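SLT domain-containing protein (Bdellovibrio bacteriovorus HD100, PDB 6TAB) probably cleaves peptidoglycan as a lysozyme-clan enzyme of altered substrate specificity, facilitating exit of the predatory bacterium from its prey cell. Local coordinates at residues 81-86 with 144-149; 108-113 with 118-123; 232-235 with 239-242. All blocks are in the same frame, centred on the assembly; numbering follows the deposited sequence.

Contact 1 (81-86 with 144-149)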
loop_
_atom_site.group_PDB
_atom_site.type_symbol
_atom_site.label_atom_id
_atom_site.label_comp_id
_atom_site.label_asym_id
_atom_site.label_seq_id
_atom_site.Cartn_x
_atom_site.Cartn_y
_atom_site.Cartn_z
ATOM N N GLU A 81 -2.259 -12.273 8.132
ATOM C CA GLU A 81 -1.895 -13.470 8.895
ATOM C C GLU A 81 -3.135 -14.162 9.502
ATOM O O GLU A 81 -3.063 -15.337 9.837
ATOM C CB GLU A 81 -0.840 -13.172 9.975
ATOM C CG GLU A 81 0.471 -12.638 9.415
ATOM C CD GLU A 81 1.707 -12.643 10.295
ATOM O OE1 GLU A 81 1.662 -13.234 11.417
ATOM O OE2 GLU A 81 2.733 -12.031 9.843
ATOM N N ASP A 82 -4.264 -13.453 9.625
ATOM C CA ASP A 82 -5.539 -13.985 10.146
ATOM C C ASP A 82 -6.390 -14.686 9.035
ATOM O O ASP A 82 -7.406 -15.328 9.317
ATOM C CB ASP A 82 -6.381 -12.851 10.765
ATOM C CG ASP A 82 -5.641 -11.750 11.543
ATOM O OD1 ASP A 82 -4.519 -11.991 11.982
ATOM O OD2 ASP A 82 -6.217 -10.664 11.754
ATOM N N LYS A 83 -6.126 -14.368 7.759
ATOM C CA LYS A 83 -7.074 -14.596 6.625
ATOM C C LYS A 83 -6.541 -15.629 5.607
ATOM O O LYS A 83 -7.344 -16.214 4.848
ATOM C CB LYS A 83 -7.435 -13.285 5.907
ATOM C CG LYS A 83 -8.042 -12.196 6.796
ATOM C CD LYS A 83 -9.433 -12.549 7.308
ATOM C CE LYS A 83 -10.200 -11.371 7.886
ATOM N NZ LYS A 83 -10.944 -10.603 6.849
ATOM N N VAL A 84 -5.221 -15.876 5.589
ATOM C CA VAL A 84 -4.552 -16.545 4.487
ATOM C C VAL A 84 -3.497 -17.545 4.997
ATOM O O VAL A 84 -2.689 -17.225 5.872
ATOM C CB VAL A 84 -3.885 -15.444 3.633
ATOM C CG1 VAL A 84 -2.953 -15.976 2.583
ATOM C CG2 VAL A 84 -4.910 -14.508 3.012
ATOM N N ALA A 85 -3.484 -18.764 4.423
ATOM C CA ALA A 85 -2.533 -19.821 4.865
ATOM C C ALA A 85 -1.061 -19.376 4.779
ATOM O O ALA A 85 -0.273 -19.693 5.662
ATOM C CB ALA A 85 -2.751 -21.100 4.082
ATOM N N ASP A 86 -0.705 -18.641 3.716
ATOM C CA ASP A 86 0.672 -18.193 3.423
ATOM C C ASP A 86 0.934 -16.802 4.035
ATOM O O ASP A 86 1.919 -16.132 3.650
ATOM C CB ASP A 86 0.920 -18.145 1.905
ATOM C CG ASP A 86 0.962 -19.490 1.207
ATOM O OD1 ASP A 86 1.096 -20.504 1.915
ATOM O OD2 ASP A 86 0.913 -19.518 -0.050
ATOM N N SER A 144 -8.977 -6.032 -2.496
ATOM C CA SER A 144 -9.224 -7.441 -2.962
ATOM C C SER A 144 -9.782 -8.417 -1.904
ATOM O O SER A 144 -9.963 -9.588 -2.230
ATOM C CB SER A 144 -7.930 -8.025 -3.487
ATOM O OG SER A 144 -6.978 -8.173 -2.438
ATOM N N ASN A 145 -9.923 -8.000 -0.648
ATOM C CA ASN A 145 -10.300 -8.927 0.431
ATOM C C ASN A 145 -9.359 -10.145 0.410
ATOM O O ASN A 145 -9.806 -11.285 0.665
ATOM C CB ASN A 145 -11.782 -9.354 0.426
ATOM C CG ASN A 145 -12.239 -9.819 1.795
ATOM O OD1 ASN A 145 -11.640 -9.493 2.821
ATOM N ND2 ASN A 145 -13.307 -10.606 1.821
ATOM N N PHE A 146 -8.066 -9.886 0.158
ATOM C CA PHE A 146 -6.965 -10.884 0.266
ATOM C C PHE A 146 -6.994 -11.946 -0.849
ATOM O O PHE A 146 -6.327 -13.010 -0.724
ATOM C CB PHE A 146 -6.910 -11.550 1.653
ATOM C CG PHE A 146 -6.848 -10.561 2.801
ATOM C CD1 PHE A 146 -5.674 -9.893 3.131
ATOM C CD2 PHE A 146 -7.991 -10.245 3.521
ATOM C CE1 PHE A 146 -5.636 -8.980 4.167
ATOM C CE2 PHE A 146 -7.952 -9.315 4.558
ATOM C CZ PHE A 146 -6.772 -8.661 4.866
ATOM N N LYS A 147 -7.662 -11.635 -1.975
ATOM C CA LYS A 147 -7.829 -12.572 -3.124
ATOM C C LYS A 147 -6.840 -12.200 -4.251
ATOM O O LYS A 147 -7.088 -11.286 -5.065
ATOM C CB LYS A 147 -9.271 -12.552 -3.654
ATOM C CG LYS A 147 -10.322 -13.034 -2.662
ATOM C CD LYS A 147 -11.723 -13.002 -3.229
ATOM C CE LYS A 147 -12.322 -11.610 -3.353
ATOM N NZ LYS A 147 -13.777 -11.703 -3.620
ATOM N N THR A 148 -5.730 -12.961 -4.317
ATOM C CA THR A 148 -4.666 -12.713 -5.308
ATOM C C THR A 148 -5.170 -12.912 -6.750
ATOM O O THR A 148 -4.582 -12.310 -7.694
ATOM C CB THR A 148 -3.407 -13.529 -4.988
ATOM O OG1 THR A 148 -2.246 -12.977 -5.625
ATOM C CG2 THR A 148 -3.536 -15.008 -5.326
ATOM N N ALA A 149 -6.233 -13.714 -6.951
ATOM C CA ALA A 149 -6.768 -13.962 -8.326
ATOM C C ALA A 149 -7.675 -12.831 -8.859
ATOM O O ALA A 149 -8.070 -12.867 -10.017
ATOM C CB ALA A 149 -7.540 -15.270 -8.347
#
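Lys83 lies across the Phe146 ring, laying the first carbons of its side chain over one face and towards its rim. Its CB sits 4.3 Å from the ring centroid and 24° off the normal, which meets the geometry of a CH-pi contact. With chi1 at -57°, CG is anti to the carbonyl carbon of Lys83 and settles over the CD2-CE2 side, 3.6 Å from Phe146 CE2; past CG the chain leaves the ring. Lys83 NZ comes no nearer than 4.0 Å, to Phe146 CE2 at the rim, and lies well to the side, so the overlap rests on CB and CG and not on a cation-pi contact. Val84 meets the root of the same phenylalanine: its CG2 comes within 3.8 Å of Phe146 CB and approaches the ring at a slant. The contact is thus mainly apolar, one aromatic residue meeting two consecutive loop residues; the 4.2 Å between Lys83 NZ and Asn145 OD1 is too long for a hydrogen bond.

What presents the ring is a type I' beta turn from Ser144 to Lys147, closed by Lys147 N to Ser144 O at 3.1 Å. Asn145 and Phe146 occupy its two central positions, both with positive phi, and Asn145 is also where the chain leaves helical geometry.

Ser144 OG bonds to Leu169 O beside the turn, while Phe146 also packs on Leu79 and Trp80. The turn links helix 125-144 to strand 151-154 of the lysozyme-like domain; Val140 and Arg141 from the end of that helix pack against the Phe146 side chain, and the partnering loop leads directly into helix 87-101.

Contact 2 (108-113 with 118-123)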
loop_
_atom_site.group_PDB
_atom_site.type_symbol
_atom_site.label_atom_id
_atom_site.label_comp_id
_atom_site.label_asym_id
_atom_site.label_seq_id
_atom_site.Cartn_x
_atom_site.Cartn_y
_atom_site.Cartn_z
ATOM N N VAL A 108 10.908 9.085 5.464
ATOM C CA VAL A 108 9.966 10.239 5.524
ATOM C C VAL A 108 9.434 10.420 6.956
ATOM O O VAL A 108 9.080 9.438 7.619
ATOM C CB VAL A 108 8.767 10.019 4.558
ATOM C CG1 VAL A 108 7.754 11.150 4.602
ATOM C CG2 VAL A 108 9.250 9.794 3.153
ATOM N N ILE A 109 9.300 11.658 7.415
ATOM C CA ILE A 109 8.531 11.954 8.588
ATOM C C ILE A 109 7.261 12.689 8.064
ATOM O O ILE A 109 7.302 13.875 7.617
ATOM C CB ILE A 109 9.258 12.852 9.642
ATOM C CG1 ILE A 109 10.505 12.124 10.141
ATOM C CG2 ILE A 109 8.352 13.277 10.808
ATOM C CD1 ILE A 109 11.395 12.924 11.047
ATOM N N PRO A 110 6.090 12.008 7.922
ATOM C CA PRO A 110 4.975 12.507 7.106
ATOM C C PRO A 110 4.217 13.708 7.718
ATOM O O PRO A 110 3.990 13.735 8.954
ATOM C CB PRO A 110 4.020 11.327 6.928
ATOM C CG PRO A 110 4.548 10.242 7.712
ATOM C CD PRO A 110 5.825 10.626 8.379
ATOM N N ALA A 111 3.792 14.665 6.866
ATOM C CA ALA A 111 3.087 15.872 7.328
ATOM C C ALA A 111 1.715 15.569 7.931
ATOM O O ALA A 111 1.222 16.413 8.709
ATOM C CB ALA A 111 2.937 16.878 6.227
ATOM N N ASP A 112 1.106 14.437 7.565
ATOM C CA ASP A 112 -0.206 14.000 8.104
ATOM C C ASP A 112 -0.055 12.921 9.191
ATOM O O ASP A 112 -1.027 12.177 9.458
ATOM C CB ASP A 112 -1.117 13.598 6.952
ATOM C CG ASP A 112 -0.534 12.570 5.988
ATOM O OD1 ASP A 112 0.687 12.192 6.128
ATOM O OD2 ASP A 112 -1.304 12.149 5.055
ATOM N N ARG A 113 1.095 12.821 9.870
ATOM C CA ARG A 113 1.241 11.915 11.021
ATOM C C ARG A 113 0.215 12.230 12.126
ATOM O O ARG A 113 -0.257 11.281 12.791
ATOM C CB ARG A 113 2.680 11.935 11.535
ATOM C CG ARG A 113 3.182 13.281 12.048
ATOM C CD ARG A 113 4.708 13.306 12.159
ATOM N NE ARG A 113 5.278 14.558 12.666
ATOM C CZ ARG A 113 5.576 15.660 11.949
ATOM N NH1 ARG A 113 5.435 15.699 10.627
ATOM N NH2 ARG A 113 6.078 16.703 12.612
ATOM N N PRO A 118 0.029 9.377 15.389
ATOM C CA PRO A 118 0.546 10.543 16.108
ATOM C C PRO A 118 1.994 10.457 16.641
ATOM O O PRO A 118 2.712 11.492 16.644
ATOM C CB PRO A 118 -0.509 10.732 17.223
ATOM C CG PRO A 118 -1.783 10.262 16.547
ATOM C CD PRO A 118 -1.374 9.059 15.724
ATOM N N LYS A 119 2.443 9.255 17.036
ATOM C CA LYS A 119 3.781 9.036 17.581
ATOM C C LYS A 119 4.792 8.584 16.502
ATOM O O LYS A 119 5.857 8.074 16.878
ATOM C CB LYS A 119 3.740 8.055 18.767
ATOM C CG LYS A 119 2.971 8.528 19.989
ATOM C CD LYS A 119 3.019 7.507 21.127
ATOM C CE LYS A 119 2.451 8.061 22.414
ATOM N NZ LYS A 119 2.280 7.010 23.449
ATOM N N TYR A 120 4.509 8.813 15.204
ATOM C CA TYR A 120 5.384 8.312 14.136
ATOM C C TYR A 120 6.856 8.728 14.345
ATOM O O TYR A 120 7.774 7.946 14.066
ATOM C CB TYR A 120 4.861 8.772 12.751
ATOM C CG TYR A 120 5.439 7.980 11.602
ATOM C CD1 TYR A 120 6.632 8.364 11.009
ATOM C CD2 TYR A 120 4.801 6.849 11.100
ATOM C CE1 TYR A 120 7.202 7.622 9.976
ATOM C CE2 TYR A 120 5.381 6.081 10.102
ATOM C CZ TYR A 120 6.566 6.486 9.497
ATOM O OH TYR A 120 7.105 5.749 8.468
ATOM N N SER A 121 7.090 9.991 14.715
ATOM C CA SER A 121 8.467 10.495 14.822
ATOM C C SER A 121 9.292 9.775 15.898
ATOM O O SER A 121 10.531 9.934 15.885
ATOM C CB SER A 121 8.512 11.993 15.059
ATOM O OG SER A 121 7.979 12.330 16.325
ATOM N N SER A 122 8.638 9.039 16.818
ATOM C CA SER A 122 9.317 8.273 17.889
ATOM C C SER A 122 9.655 6.825 17.486
ATOM O O SER A 122 10.353 6.124 18.239
ATOM C CB SER A 122 8.472 8.233 19.161
ATOM O OG SER A 122 8.220 9.534 19.654
ATOM N N LEU A 123 9.169 6.354 16.339
ATOM C CA LEU A 123 9.298 4.934 15.959
ATOM C C LEU A 123 10.742 4.605 15.518
ATOM O O LEU A 123 11.374 5.379 14.771
ATOM C CB LEU A 123 8.309 4.585 14.832
ATOM C CG LEU A 123 6.823 4.745 15.155
ATOM C CD1 LEU A 123 5.980 4.309 13.950
ATOM C CD2 LEU A 123 6.409 3.981 16.411
HETATM O O HOH W 1 9.128 6.768 7.201
#
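The backbones run closest at their two inner ends, with Arg113 CA 5.3 Å from Pro118 CA, and remain near enough for Ile109 CA to lie 6.4 Å from Ser121 CA. Pro110 and Tyr120 carry the side-chain contact: the two side chains cross at about a right angle, Pro110 CG above one ring face near its rim and Pro110 CD 3.6 Å from Tyr120 CD1. With CG anti to the backbone N (chi1 -163°), Tyr120 extends its ring from the 3-10 turn towards the carbonyl of Val108. A water in the plane of the ring completes that approach, accepting from Tyr120 OH at 2.6 Å and donating to Val108 O at 2.7 Å. The phenol oxygen is also hydrogen-bonded to Trp132 NE1 of helix 125-144.

The two loops run antiparallel at the ends of the one-turn helix 113-116, which joins them ahead of helix 125-144 of the lysozyme-like domain. A Lys119-Cys253 backbone hydrogen bond and a salt bridge from Lys119 NZ to the terminal carboxylate of Lys254 tie the second loop to the C terminus; a Cys117-Cys253 disulfide has been seen in a structure of this protein.

Arg113 folds back on its own type I turn: NH1 reaches Pro110 O at 3.0 Å (161° at the hydrogen), on the carbonyl face opposite that used by Arg113 N. Ile109 CG2 lies 3.5 Å above one face of the guanidinium, towards its rim, while Arg113 CB touches Tyr120 CB at 4.0 Å.

Contact 3 (232-235 with 239-242)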
loop_
_atom_site.group_PDB
_atom_site.type_symbol
_atom_site.label_atom_id
_atom_site.label_comp_id
_atom_site.label_asym_id
_atom_site.label_seq_id
_atom_site.Cartn_x
_atom_site.Cartn_y
_atom_site.Cartn_z
ATOM N N LEU A 232 -7.345 5.204 -0.256
ATOM C CA LEU A 232 -6.588 6.185 0.558
ATOM C C LEU A 232 -7.113 7.621 0.372
ATOM O O LEU A 232 -6.581 8.534 1.034
ATOM C CB LEU A 232 -5.078 6.101 0.254
ATOM C CG LEU A 232 -4.372 4.822 0.699
ATOM C CD1 LEU A 232 -2.904 4.850 0.314
ATOM C CD2 LEU A 232 -4.522 4.560 2.198
ATOM N N ARG A 233 -8.114 7.840 -0.490
ATOM C CA ARG A 233 -8.700 9.177 -0.757
ATOM C C ARG A 233 -9.835 9.475 0.242
ATOM O O ARG A 233 -10.834 8.733 0.324
ATOM C CB ARG A 233 -9.201 9.236 -2.201
ATOM C CG ARG A 233 -8.070 9.176 -3.231
ATOM C CD ARG A 233 -8.503 9.357 -4.681
ATOM N NE ARG A 233 -7.358 9.191 -5.562
ATOM C CZ ARG A 233 -7.326 9.573 -6.840
ATOM N NH1 ARG A 233 -8.440 9.942 -7.452
ATOM N NH2 ARG A 233 -6.175 9.630 -7.498
ATOM N N ALA A 234 -9.684 10.566 0.992
ATOM C CA ALA A 234 -10.599 10.941 2.057
ATOM C C ALA A 234 -12.018 11.091 1.501
ATOM O O ALA A 234 -12.247 11.635 0.397
ATOM C CB ALA A 234 -10.160 12.236 2.701
ATOM N N GLY A 235 -12.963 10.582 2.291
ATOM C CA GLY A 235 -14.378 10.703 2.021
ATOM C C GLY A 235 -15.206 9.882 3.008
ATOM O O GLY A 235 -14.654 9.218 3.905
ATOM N N SER A 239 -14.013 2.093 3.509
ATOM C CA SER A 239 -12.600 1.738 3.312
ATOM C C SER A 239 -11.675 2.782 3.963
ATOM O O SER A 239 -10.866 2.458 4.833
ATOM C CB SER A 239 -12.298 1.540 1.844
ATOM O OG SER A 239 -12.552 2.723 1.080
ATOM N N TYR A 240 -11.797 4.032 3.508
ATOM C CA TYR A 240 -10.920 5.128 4.006
ATOM C C TYR A 240 -11.082 5.278 5.532
ATOM O O TYR A 240 -10.083 5.348 6.271
ATOM C CB TYR A 240 -11.225 6.453 3.297
ATOM C CG TYR A 240 -10.481 7.631 3.911
ATOM C CD1 TYR A 240 -9.157 7.883 3.588
ATOM C CD2 TYR A 240 -11.070 8.467 4.848
ATOM C CE1 TYR A 240 -8.444 8.922 4.175
ATOM C CE2 TYR A 240 -10.381 9.526 5.433
ATOM C CZ TYR A 240 -9.059 9.763 5.085
ATOM O OH TYR A 240 -8.340 10.774 5.688
ATOM N N LYS A 241 -12.339 5.314 6.014
ATOM C CA LYS A 241 -12.579 5.532 7.463
ATOM C C LYS A 241 -11.931 4.421 8.307
ATOM O O LYS A 241 -11.358 4.699 9.376
ATOM C CB LYS A 241 -14.081 5.685 7.762
ATOM C CG LYS A 241 -14.710 6.981 7.243
ATOM C CD LYS A 241 -16.164 7.215 7.620
ATOM C CE LYS A 241 -17.080 6.101 7.180
ATOM N NZ LYS A 241 -18.481 6.431 7.515
ATOM N N SER A 242 -12.013 3.171 7.833
ATOM C CA SER A 242 -11.437 2.024 8.503
ATOM C C SER A 242 -9.904 2.036 8.481
ATOM O O SER A 242 -9.264 1.790 9.502
ATOM C CB SER A 242 -11.963 0.711 7.927
ATOM O OG SER A 242 -13.370 0.560 8.101
#
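Ala234 stands over the middle of the Tyr240 ring. Its CA lies 3.4 Å from the ring centroid and 4° off the normal, a nearly axial CH-pi contact, and all six ring carbons fall at similar distances from it. The methyl group is displaced towards the phenol end, where Ala234 CB approaches Tyr240 CZ at 3.6 Å. Carbonyls of Leu232, Arg233 and Gly235 surround the same ring obliquely: Leu232 O lies 3.7 Å from Tyr240 CE1, and Gly235 O is 3.8 Å from Tyr240 CD2. The ring is reached because Tyr240 CG is anti to its backbone N (chi1 172°), which swings it off the helix towards the loop. Beside it, the aliphatic CG of Lys241 comes to 4.0 Å from Gly235 O.

In this way the loop before helix 238-248 packs back on Tyr240, in the first turn of that helix, and joins the chain at 232-235 to the start of the last helix of the chain, in a protein of the lysozyme clan.

Further out, Lys237 NZ donates to Arg233 O, and Lys241 NZ forms a salt bridge with Asp236 OD1; Asp236 and Lys237 both belong to the short link between the segments. Arg233 CB points away from the helix, and its guanidinium end reaches Ala226 O through NE, also making a cation-pi contact with Trp222. Leu232 packs on Met139, while Ser239 and Ser242 touch Phe142, so both segments lean on helix 125-144.

In the fold
From the N terminus, residues 81-86 open contact 1, a loop that closes only when 144-149 follows helix 125-144. Contact 2 is nested within it, 108-113 and 118-123 closing a short loop around helix 113-116. The two lie on opposite sides of the chain's centre, their own centres about 29 Å apart. Contact 3 comes in series after both, a short closure from 232-235 to helix 238-248, with its nearest atoms about 9 Å from contact 1 and about 7 Å from contact 2. None of the contacts cross. Helix 125-144 is the common element: its end leads into contact 1, and its side chains meet residues of contacts 2 and 3.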